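Local coordinates for cysteine desulfurase (Thermococcus onnurineus, PDB 5B89), which probably removes sulfur from L-cysteine with the help of pyridoxal 5'-phosphate, passing it to a sulfur carrier and leaving L-alanine, at residues 153-156 and 162-165. Residues are numbered along the deposited sequence; the frame is centred on the assembly and turned at random.
Sequences EFIE and NLDL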
loop_
_atom_site.group_PDB
_atom_site.type_symbol
_atom_site.label_atom_id
_atom_site.label_comp_id
_atom_site.label_asym_id
_atom_site.label_seq_id
_atom_site.Cartn_x
_atom_site.Cartn_y
_atom_site.Cartn_z
ATOM N N GLU B 153 -15.024 15.095 21.023
ATOM C CA GLU B 153 -16.104 16.020 20.826
ATOM C C GLU B 153 -16.287 16.331 19.357
ATOM O O GLU B 153 -15.346 16.331 18.558
ATOM C CB GLU B 153 -15.847 17.241 21.623
ATOM C CG GLU B 153 -16.001 16.826 23.110
ATOM C CD GLU B 153 -15.913 17.980 24.105
ATOM O OE1 GLU B 153 -16.064 19.168 23.705
ATOM O OE2 GLU B 153 -15.657 17.622 25.310
ATOM N N PHE B 154 -17.462 16.775 19.009
ATOM C CA PHE B 154 -17.828 17.057 17.666
ATOM C C PHE B 154 -18.336 18.441 17.522
ATOM O O PHE B 154 -19.291 18.875 18.302
ATOM C CB PHE B 154 -18.963 16.098 17.251
ATOM C CG PHE B 154 -18.582 14.676 17.343
ATOM C CD1 PHE B 154 -17.778 14.068 16.358
ATOM C CD2 PHE B 154 -18.867 13.982 18.461
ATOM C CE1 PHE B 154 -17.343 12.804 16.482
ATOM C CE2 PHE B 154 -18.473 12.693 18.600
ATOM C CZ PHE B 154 -17.716 12.078 17.622
ATOM N N ILE B 155 -17.811 19.198 16.585
ATOM C CA ILE B 155 -18.251 20.577 16.355
ATOM C C ILE B 155 -19.705 20.561 15.898
ATOM O O ILE B 155 -20.075 19.706 15.184
ATOM C CB ILE B 155 -17.403 21.252 15.254
ATOM C CG1 ILE B 155 -15.968 21.306 15.720
ATOM C CG2 ILE B 155 -17.851 22.654 14.920
ATOM C CD1 ILE B 155 -14.942 21.545 14.651
ATOM N N GLU B 156 -20.489 21.534 16.321
ATOM C CA GLU B 156 -21.876 21.565 15.904
ATOM C C GLU B 156 -22.001 22.026 14.486
ATOM O O GLU B 156 -21.258 22.822 14.037
ATOM C CB GLU B 156 -22.706 22.488 16.826
ATOM C CG GLU B 156 -22.769 21.966 18.246
ATOM C CD GLU B 156 -23.725 22.732 19.119
ATOM O OE1 GLU B 156 -24.201 23.767 18.682
ATOM O OE2 GLU B 156 -23.960 22.296 20.258
ATOM N N ASN B 162 -22.834 22.722 7.207
ATOM C CA ASN B 162 -22.174 23.945 7.591
ATOM C C ASN B 162 -21.869 23.933 9.087
ATOM O O ASN B 162 -22.726 23.840 9.879
ATOM C CB ASN B 162 -23.003 25.179 7.289
ATOM C CG ASN B 162 -23.557 25.225 5.887
ATOM O OD1 ASN B 162 -24.755 25.193 5.693
ATOM N ND2 ASN B 162 -22.726 25.387 4.963
ATOM N N LEU B 163 -20.601 24.027 9.405
ATOM C CA LEU B 163 -20.187 24.041 10.759
ATOM C C LEU B 163 -20.449 25.399 11.416
ATOM O O LEU B 163 -20.358 26.401 10.825
ATOM C CB LEU B 163 -18.677 23.772 10.868
ATOM C CG LEU B 163 -18.178 22.408 10.446
ATOM C CD1 LEU B 163 -16.658 22.465 10.241
ATOM C CD2 LEU B 163 -18.560 21.314 11.407
ATOM N N ASP B 164 -20.721 25.381 12.708
ATOM C CA ASP B 164 -20.890 26.592 13.511
ATOM C C ASP B 164 -19.488 26.966 14.021
ATOM O O ASP B 164 -18.997 26.327 14.891
ATOM C CB ASP B 164 -21.784 26.230 14.681
ATOM C CG ASP B 164 -22.012 27.382 15.673
ATOM O OD1 ASP B 164 -21.298 28.345 15.632
ATOM O OD2 ASP B 164 -22.924 27.244 16.473
ATOM N N LEU B 165 -18.863 27.963 13.416
ATOM C CA LEU B 165 -17.520 28.326 13.729
ATOM C C LEU B 165 -17.340 28.896 15.127
ATOM O O LEU B 165 -16.297 28.841 15.659
ATOM C CB LEU B 165 -16.940 29.212 12.663
ATOM C CG LEU B 165 -16.692 28.485 11.336
ATOM C CD1 LEU B 165 -16.030 29.427 10.372
ATOM C CD2 LEU B 165 -15.891 27.206 11.445
HETATM O O HOH W 1 -24.824 25.375 16.435
#
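Glu156 and Asp164 are joined through their backbones: the N-H of Asp164 points almost straight at the carbonyl O of Glu156, with N and O 2.9 Å apart and an angle of 172° at the hydrogen. Beyond this bond, on the side-chain side, the carboxylate oxygens Glu156 OE1 and Asp164 OD2, like charges, lie 4.3 Å apart. A water bridges them, donating a hydrogen bond to each of these oxygens, which probably eases the repulsion. On the apolar side, CG2 of Ile155 meets CD2 of Leu163 at 3.8 Å, the two side chains crossing at about a right angle. Ile155 holds CG2 anti to its backbone N, which also brings this methyl to 3.8 Å from the carbonyl O of Asp164. The contact illustrates how the loop joining a strand to the next helix is closed: 151-154 is, within this chain, an edge strand of the seven-stranded mixed sheet in the PLP-binding domain, and 165-172 is the helix that follows. Asp164 is the N-cap of that helix, its OD1 accepting a hydrogen bond from Asp167 N. Asp167 in turn takes the N-H of Glu156 on OD2, while Ile155 also packs on Ala168 of the helix and Leu163 on Leu196 of helix 193-203.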